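Local coordinates for putative cell invasion protein with MAC/Perforin domain (Bacteroides thetaiotaomicron VPI-5482, PDB 3KK7), which is of unproven function but carries a MACPF domain, and so may act in membrane attack or pore formation like other perforin relatives, at residues 83-86 / 87-91; 437-440 / 441-445; 135-138 / 139-143. All coordinates share one frame; numbering follows the deposited sequence.

Contact 1 of 3, residues 83-86 / 87-91; sequences KKLL and ERYPS. With EDO (1,2-ethanediol), chain E.
Lys83 and Glu87 meet as an i to i+4 salt bridge on the outer side of helix 82-88, with Lys83 NZ 3.0 Å from Glu87 OE2, on the syn lone pair of that oxygen. The lysine chain is extended and bends only at its last torsion (chi4 -77°), which brings NZ round to the carboxylate. Two residues on, Leu85 CD1 lies at the edge of the Tyr89 ring, in its plane, 4.0 Å from Tyr89 CD2; the two side chains cross at about a right angle. CG of Arg88 covers a face of the same ring. The Tyr89 hydroxyl is hydrogen-bonded to O1 of a 1,2-ethanediol at 2.8 Å, and O1 of the diol also sits over the centre of the Arg88 guanidinium. The diol, probably from the crystallisation liquor, is bonded to Tyr187 as well. Behind this first shell, Leu85 O takes two backbone donors: Tyr89 N at 2.8 Å, nearly straight (171°), and Arg88 N at 3.2 Å, from above the carbonyl plane. Leu85 also packs on Ile183 of helix 177-186. This is a short surface helix of the MACPF region, braced by an i to i+4 salt bridge and followed by Pro90, which has no N-H to give Leu86 O.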
loop_
_atom_site.group_PDB
_atom_site.type_symbol
_atom_site.label_atom_id
_atom_site.label_comp_id
_atom_site.label_asym_id
_atom_site.label_seq_id
_atom_site.Cartn_x
_atom_site.Cartn_y
_atom_site.Cartn_z
ATOM N N LYS A 83 -4.718 -20.068 -5.501
ATOM C CA LYS A 83 -5.225 -21.339 -5.955
ATOM C C LYS A 83 -5.413 -21.271 -7.477
ATOM O O LYS A 83 -4.997 -22.172 -8.197
ATOM C CB LYS A 83 -6.523 -21.714 -5.240
ATOM C CG LYS A 83 -7.301 -22.903 -5.873
ATOM C CD LYS A 83 -8.573 -23.246 -5.082
ATOM C CE LYS A 83 -9.170 -24.609 -5.478
ATOM N NZ LYS A 83 -9.909 -24.585 -6.774
ATOM N N LYS A 84 -6.029 -20.206 -7.963
ATOM C CA LYS A 84 -6.243 -20.081 -9.403
ATOM C C LYS A 84 -4.922 -19.961 -10.168
ATOM O O LYS A 84 -4.746 -20.579 -11.211
ATOM C CB LYS A 84 -7.129 -18.888 -9.724
ATOM C CG LYS A 84 -7.632 -18.859 -11.181
ATOM C CD LYS A 84 -8.288 -17.516 -11.498
ATOM C CE LYS A 84 -8.902 -17.518 -12.888
ATOM N NZ LYS A 84 -10.265 -16.864 -12.867
ATOM N N LEU A 85 -3.999 -19.177 -9.645
ATOM C CA LEU A 85 -2.709 -18.977 -10.300
ATOM C C LEU A 85 -1.955 -20.285 -10.420
ATOM O O LEU A 85 -1.417 -20.589 -11.470
ATOM C CB LEU A 85 -1.855 -17.946 -9.546
ATOM C CG LEU A 85 -0.429 -17.663 -10.047
ATOM C CD1 LEU A 85 -0.403 -16.971 -11.389
ATOM C CD2 LEU A 85 0.300 -16.824 -8.985
ATOM N N LEU A 86 -1.940 -21.072 -9.357
ATOM C CA LEU A 86 -1.092 -22.266 -9.340
ATOM C C LEU A 86 -1.692 -23.386 -10.152
ATOM O O LEU A 86 -0.989 -24.243 -10.652
ATOM C CB LEU A 86 -0.777 -22.704 -7.911
ATOM C CG LEU A 86 0.035 -21.691 -7.099
ATOM C CD1 LEU A 86 0.177 -22.198 -5.654
ATOM C CD2 LEU A 86 1.416 -21.305 -7.736
ATOM N N GLU A 87 -2.999 -23.349 -10.322
ATOM C CA GLU A 87 -3.669 -24.264 -11.221
ATOM C C GLU A 87 -3.255 -24.121 -12.696
ATOM O O GLU A 87 -3.321 -25.089 -13.456
ATOM C CB GLU A 87 -5.183 -24.132 -11.054
ATOM C CG GLU A 87 -5.691 -25.006 -9.868
ATOM C CD GLU A 87 -7.081 -24.631 -9.388
ATOM O OE1 GLU A 87 -7.746 -23.774 -10.033
ATOM O OE2 GLU A 87 -7.495 -25.216 -8.360
ATOM N N ARG A 88 -2.803 -22.934 -13.076
ATOM C CA ARG A 88 -2.319 -22.665 -14.429
ATOM C C ARG A 88 -0.767 -22.681 -14.504
ATOM O O ARG A 88 -0.194 -23.286 -15.410
ATOM C CB ARG A 88 -2.865 -21.312 -14.862
ATOM C CG ARG A 88 -2.483 -20.861 -16.236
ATOM C CD ARG A 88 -3.127 -21.664 -17.307
ATOM N NE ARG A 88 -2.692 -21.060 -18.553
ATOM C CZ ARG A 88 -3.432 -20.280 -19.327
ATOM N NH1 ARG A 88 -4.707 -20.054 -19.049
ATOM N NH2 ARG A 88 -2.890 -19.747 -20.408
ATOM N N TYR A 89 -0.113 -22.020 -13.543
ATOM C CA TYR A 89 1.347 -21.893 -13.510
ATOM C C TYR A 89 1.918 -22.317 -12.151
ATOM O O TYR A 89 2.222 -21.475 -11.312
ATOM C CB TYR A 89 1.738 -20.433 -13.775
ATOM C CG TYR A 89 1.146 -19.800 -14.996
ATOM C CD1 TYR A 89 1.393 -20.297 -16.252
ATOM C CD2 TYR A 89 0.369 -18.676 -14.884
ATOM C CE1 TYR A 89 0.848 -19.718 -17.367
ATOM C CE2 TYR A 89 -0.170 -18.060 -15.987
ATOM C CZ TYR A 89 0.069 -18.576 -17.226
ATOM O OH TYR A 89 -0.486 -17.939 -18.308
ATOM N N PRO A 90 2.080 -23.616 -11.916
ATOM C CA PRO A 90 2.549 -24.062 -10.581
ATOM C C PRO A 90 3.924 -23.546 -10.136
ATOM O O PRO A 90 4.227 -23.540 -8.929
ATOM C CB PRO A 90 2.600 -25.600 -10.683
ATOM C CG PRO A 90 2.229 -25.951 -12.080
ATOM C CD PRO A 90 1.718 -24.727 -12.803
ATOM N N SER A 91 4.748 -23.136 -11.096
ATOM C CA SER A 91 6.112 -22.707 -10.793
ATOM C C SER A 91 6.152 -21.270 -10.243
ATOM O O SER A 91 7.204 -20.840 -9.875
ATOM C CB SER A 91 7.008 -22.829 -12.034
ATOM O OG SER A 91 6.679 -21.823 -12.979
HETATM C C1 EDO E . -3.683 -15.971 -18.528
HETATM O O1 EDO E . -2.964 -16.858 -17.664
HETATM C C2 EDO E . -2.697 -15.173 -19.371
HETATM O O2 EDO E . -2.219 -15.949 -20.481
#

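Contact 2 of 3, residues 437-440 / 441-445; sequences NAIK and DEKSK
Ile439 and Lys443, one turn apart on helix 429-443, cross obliquely, with Ile439 CG2 4.1 Å from Lys443 CG. With chi1 at -75°, Ile439 CG2 lies anti to the backbone N, and this methyl meets the lysine. Beyond CG the Lys443 chain bends, and its amine forms a salt bridge with Glu476. Lys440 slants across Asp441 instead: its CD rests 3.3 Å from Asp441 OD1, whereas NZ stays 4.9 Å from that oxygen, too far for a salt bridge, though the opposite charges may attract weakly. Lys440 NZ is carried instead toward Ser444, 3.7 Å from OG, and the hydroxyl itself is hydrogen-bonded to Gln25. The same Asp441 carboxylate stands beside the Asn437 carbonyl, two acceptors with no bond between them; Asn437 O instead takes Asp441 N at 2.9 Å. The next backbone bonds are Glu442 N to Ala438 O at 3.0 Å and Lys443 N to Ile439 O at 2.8 Å. Glu442 is linked to Lys445 by a long salt bridge. The helix lies against a mixed sheet: Ile439 and Lys440 touch Ile379, and Lys443 touches Ile377, all on strand 376-386, while Asn437 and Lys440 reach Leu24 on strand 22-25.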
loop_
_atom_site.group_PDB
_atom_site.type_symbol
_atom_site.label_atom_id
_atom_site.label_comp_id
_atom_site.label_asym_id
_atom_site.label_seq_id
_atom_site.Cartn_x
_atom_site.Cartn_y
_atom_site.Cartn_z
ATOM N N ASN A 437 -17.448 26.293 -24.604
ATOM C CA ASN A 437 -18.773 25.893 -25.048
ATOM C C ASN A 437 -18.734 24.866 -26.163
ATOM O O ASN A 437 -19.623 24.023 -26.241
ATOM C CB ASN A 437 -19.597 27.097 -25.526
ATOM C CG ASN A 437 -20.129 27.946 -24.385
ATOM O OD1 ASN A 437 -20.294 27.474 -23.253
ATOM N ND2 ASN A 437 -20.421 29.209 -24.687
ATOM N N ALA A 438 -17.737 24.955 -27.041
ATOM C CA ALA A 438 -17.594 23.992 -28.151
ATOM C C ALA A 438 -17.194 22.607 -27.621
ATOM O O ALA A 438 -17.781 21.589 -28.022
ATOM C CB ALA A 438 -16.585 24.504 -29.191
ATOM N N ILE A 439 -16.220 22.586 -26.703
ATOM C CA ILE A 439 -15.805 21.353 -26.011
ATOM C C ILE A 439 -16.976 20.741 -25.246
ATOM O O ILE A 439 -17.222 19.543 -25.331
ATOM C CB ILE A 439 -14.644 21.606 -25.023
ATOM C CG1 ILE A 439 -13.334 21.790 -25.773
ATOM C CG2 ILE A 439 -14.490 20.453 -24.058
ATOM C CD1 ILE A 439 -12.228 22.237 -24.879
ATOM N N LYS A 440 -17.706 21.561 -24.502
ATOM C CA LYS A 440 -18.908 21.078 -23.824
ATOM C C LYS A 440 -19.889 20.470 -24.841
ATOM O O LYS A 440 -20.335 19.349 -24.647
ATOM C CB LYS A 440 -19.545 22.187 -22.973
ATOM C CG LYS A 440 -21.000 21.934 -22.518
ATOM C CD LYS A 440 -22.026 22.615 -23.458
ATOM C CE LYS A 440 -23.427 22.676 -22.869
ATOM N NZ LYS A 440 -23.846 21.346 -22.318
ATOM N N ASP A 441 -20.183 21.177 -25.935
ATOM C CA ASP A 441 -21.126 20.654 -26.945
ATOM C C ASP A 441 -20.684 19.273 -27.406
ATOM O O ASP A 441 -21.510 18.377 -27.554
ATOM C CB ASP A 441 -21.253 21.579 -28.170
ATOM C CG ASP A 441 -21.974 22.899 -27.859
ATOM O OD1 ASP A 441 -22.509 23.079 -26.738
ATOM O OD2 ASP A 441 -22.006 23.776 -28.755
ATOM N N GLU A 442 -19.378 19.101 -27.621
ATOM C CA GLU A 442 -18.846 17.787 -28.012
ATOM C C GLU A 442 -18.936 16.744 -26.911
ATOM O O GLU A 442 -19.636 15.741 -27.057
ATOM C CB GLU A 442 -17.401 17.867 -28.541
ATOM C CG GLU A 442 -17.313 17.822 -30.087
ATOM C CD GLU A 442 -17.872 16.507 -30.668
ATOM O OE1 GLU A 442 -17.515 15.403 -30.156
ATOM O OE2 GLU A 442 -18.677 16.587 -31.627
ATOM N N LYS A 443 -18.236 16.976 -25.807
ATOM C CA LYS A 443 -18.197 15.977 -24.734
ATOM C C LYS A 443 -19.600 15.638 -24.208
ATOM O O LYS A 443 -19.884 14.492 -23.846
ATOM C CB LYS A 443 -17.261 16.417 -23.590
ATOM C CG LYS A 443 -15.763 16.571 -23.965
ATOM C CD LYS A 443 -15.258 15.465 -24.907
ATOM C CE LYS A 443 -13.736 15.438 -25.007
ATOM N NZ LYS A 443 -13.299 14.838 -26.269
ATOM N N SER A 444 -20.478 16.633 -24.203
ATOM C CA SER A 444 -21.886 16.460 -23.823
ATOM C C SER A 444 -22.587 15.312 -24.576
ATOM O O SER A 444 -23.548 14.745 -24.082
ATOM C CB SER A 444 -22.632 17.776 -24.088
ATOM O OG SER A 444 -23.893 17.795 -23.476
ATOM N N LYS A 445 -22.114 14.988 -25.776
ATOM C CA LYS A 445 -22.681 13.885 -26.567
ATOM C C LYS A 445 -22.424 12.518 -25.923
ATOM O O LYS A 445 -23.137 11.564 -26.207
ATOM C CB LYS A 445 -22.083 13.854 -27.985
ATOM C CG LYS A 445 -22.398 15.034 -28.925
ATOM C CD LYS A 445 -21.346 15.082 -30.078
ATOM C CE LYS A 445 -21.923 15.442 -31.459
ATOM N NZ LYS A 445 -22.267 16.867 -31.602
#

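Contact 3 of 3, residues 135-138 / 139-143; sequences FKFG and RQKTI
Phe135 and Arg139 belong to the i to i+4 series of helix 133-146, an alpha-helix of the MACPF domain, Arg139 N bonding to Phe135 O at 3.1 Å. The Phe135 ring is buried and stacks on Phe120, with Val62 and Leu114 also against it. Arg139 leads inward too: its chain bends at chi2 and chi3 (56° and 62°), taking the guanidinium away from the Phe135-Gly138 turn to a salt bridge with Glu161 and hydrogen bonds with Tyr108 OH and Ser67 O. Several polar partners thus fix the head group of this buried arginine. At Lys136 the carbonyl oxygen receives Gln140 N at 3.1 Å in an almost straight bond (170°). A water ties the same oxygen to the Gln140 amide: it donates to Gln140 OE1 at 2.8 Å and, weakly, to Lys136 O. The Lys136 ammonium forms a salt bridge with Asp112. Phe137 lies on the exposed side. Lys141 passes obliquely by its ring, Lys141 CD standing 4.0 Å from Phe137 CE2, a single van der Waals touch between the aliphatic part of the lysine and the aromatic carbon. In the backbone, Lys141 N bonds to Phe137 O at 2.9 Å, while the lysine amine continues to a salt bridge with Glu145, one turn further along. Gly138 is buried and, having no side chain, takes part through its backbone. Its carbonyl oxygen accepts Thr142 N at 3.0 Å; Thr142 OG1, placed beside its own backbone N, lies 2.9 Å from that same Gly138 O and also pairs with Thr66 O.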
loop_
_atom_site.group_PDB
_atom_site.type_symbol
_atom_site.label_atom_id
_atom_site.label_comp_id
_atom_site.label_asym_id
_atom_site.label_seq_id
_atom_site.Cartn_x
_atom_site.Cartn_y
_atom_site.Cartn_z
ATOM N N PHE A 135 4.934 2.707 9.988
ATOM C CA PHE A 135 5.598 1.664 10.739
ATOM C C PHE A 135 6.006 2.192 12.114
ATOM O O PHE A 135 5.740 1.561 13.123
ATOM C CB PHE A 135 6.818 1.140 10.003
ATOM C CG PHE A 135 7.612 0.182 10.807
ATOM C CD1 PHE A 135 7.069 -1.042 11.155
ATOM C CD2 PHE A 135 8.887 0.509 11.249
ATOM C CE1 PHE A 135 7.773 -1.935 11.928
ATOM C CE2 PHE A 135 9.621 -0.368 12.024
ATOM C CZ PHE A 135 9.069 -1.590 12.379
ATOM N N LYS A 136 6.645 3.359 12.149
ATOM C CA LYS A 136 7.135 3.923 13.420
ATOM C C LYS A 136 5.975 4.277 14.353
ATOM O O LYS A 136 6.052 4.088 15.573
ATOM C CB LYS A 136 8.001 5.159 13.174
ATOM C CG LYS A 136 9.252 4.890 12.402
ATOM C CD LYS A 136 10.005 6.158 12.048
ATOM C CE LYS A 136 11.310 5.796 11.338
ATOM N NZ LYS A 136 12.012 6.991 10.794
ATOM N N PHE A 137 4.905 4.786 13.757
ATOM C CA PHE A 137 3.706 5.112 14.506
ATOM C C PHE A 137 3.109 3.865 15.163
ATOM O O PHE A 137 2.761 3.885 16.322
ATOM C CB PHE A 137 2.665 5.786 13.599
ATOM C CG PHE A 137 1.322 6.050 14.295
ATOM C CD1 PHE A 137 1.144 7.183 15.089
ATOM C CD2 PHE A 137 0.274 5.147 14.179
ATOM C CE1 PHE A 137 -0.043 7.412 15.740
ATOM C CE2 PHE A 137 -0.934 5.374 14.829
ATOM C CZ PHE A 137 -1.091 6.512 15.613
ATOM N N GLY A 138 3.011 2.784 14.402
ATOM C CA GLY A 138 2.464 1.530 14.895
ATOM C C GLY A 138 3.288 0.935 16.009
ATOM O O GLY A 138 2.753 0.387 16.969
ATOM N N ARG A 139 4.599 1.044 15.917
ATOM C CA ARG A 139 5.409 0.488 16.976
ATOM C C ARG A 139 5.136 1.280 18.253
ATOM O O ARG A 139 4.853 0.674 19.288
ATOM C CB ARG A 139 6.906 0.433 16.612
ATOM C CG ARG A 139 7.870 0.071 17.753
ATOM C CD ARG A 139 7.528 -1.253 18.400
ATOM N NE ARG A 139 7.624 -2.388 17.465
ATOM C CZ ARG A 139 8.723 -3.096 17.235
ATOM N NH1 ARG A 139 9.891 -2.786 17.818
ATOM N NH2 ARG A 139 8.668 -4.107 16.388
ATOM N N GLN A 140 5.170 2.612 18.165
ATOM C CA GLN A 140 4.942 3.446 19.334
ATOM C C GLN A 140 3.563 3.189 19.931
ATOM O O GLN A 140 3.407 3.174 21.126
ATOM C CB GLN A 140 5.063 4.949 19.023
ATOM C CG GLN A 140 4.879 5.813 20.290
ATOM C CD GLN A 140 5.186 7.280 20.098
ATOM O OE1 GLN A 140 5.357 7.764 18.987
ATOM N NE2 GLN A 140 5.247 8.000 21.193
ATOM N N LYS A 141 2.566 3.027 19.074
ATOM C CA LYS A 141 1.209 2.750 19.515
ATOM C C LYS A 141 1.165 1.441 20.335
ATOM O O LYS A 141 0.573 1.391 21.413
ATOM C CB LYS A 141 0.272 2.728 18.292
ATOM C CG LYS A 141 -1.158 2.310 18.591
ATOM C CD LYS A 141 -2.094 2.543 17.377
ATOM C CE LYS A 141 -3.524 2.058 17.652
ATOM N NZ LYS A 141 -3.618 0.564 17.826
ATOM N N THR A 142 1.849 0.415 19.839
ATOM C CA THR A 142 1.951 -0.845 20.526
ATOM C C THR A 142 2.685 -0.695 21.843
ATOM O O THR A 142 2.224 -1.218 22.869
ATOM C CB THR A 142 2.684 -1.918 19.657
ATOM O OG1 THR A 142 2.007 -2.054 18.410
ATOM C CG2 THR A 142 2.727 -3.275 20.362
ATOM N N ILE A 143 3.827 0.003 21.828
ATOM C CA ILE A 143 4.571 0.192 23.080
ATOM C C ILE A 143 3.633 0.824 24.103
ATOM O O ILE A 143 3.520 0.341 25.229
ATOM C CB ILE A 143 5.808 1.109 22.976
ATOM C CG1 ILE A 143 6.773 0.627 21.895
ATOM C CG2 ILE A 143 6.535 1.159 24.318
ATOM C CD1 ILE A 143 7.212 -0.800 22.042
HETATM O O HOH W 1 6.422 7.101 16.483
#

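How the contacts relate
Along the chain contact 1 comes first, contact 3 second and contact 2 last, each within a different helix: 82-88, 133-146 and 429-443. Contacts 1 and 3 share the MACPF region, yet their centres lie about 37 Å apart, and strand 93-108 of the large antiparallel sheet comes between their helices in sequence. Contact 2 belongs to the D2 region, with its centre about 48 Å from that of contact 1 and about 52 Å from that of contact 3, on the opposite side of the chain's centre from contact 3. None touches another; they are separate local helical contacts spread over an elongated, multidomain molecule, with contact 3 the most deeply placed.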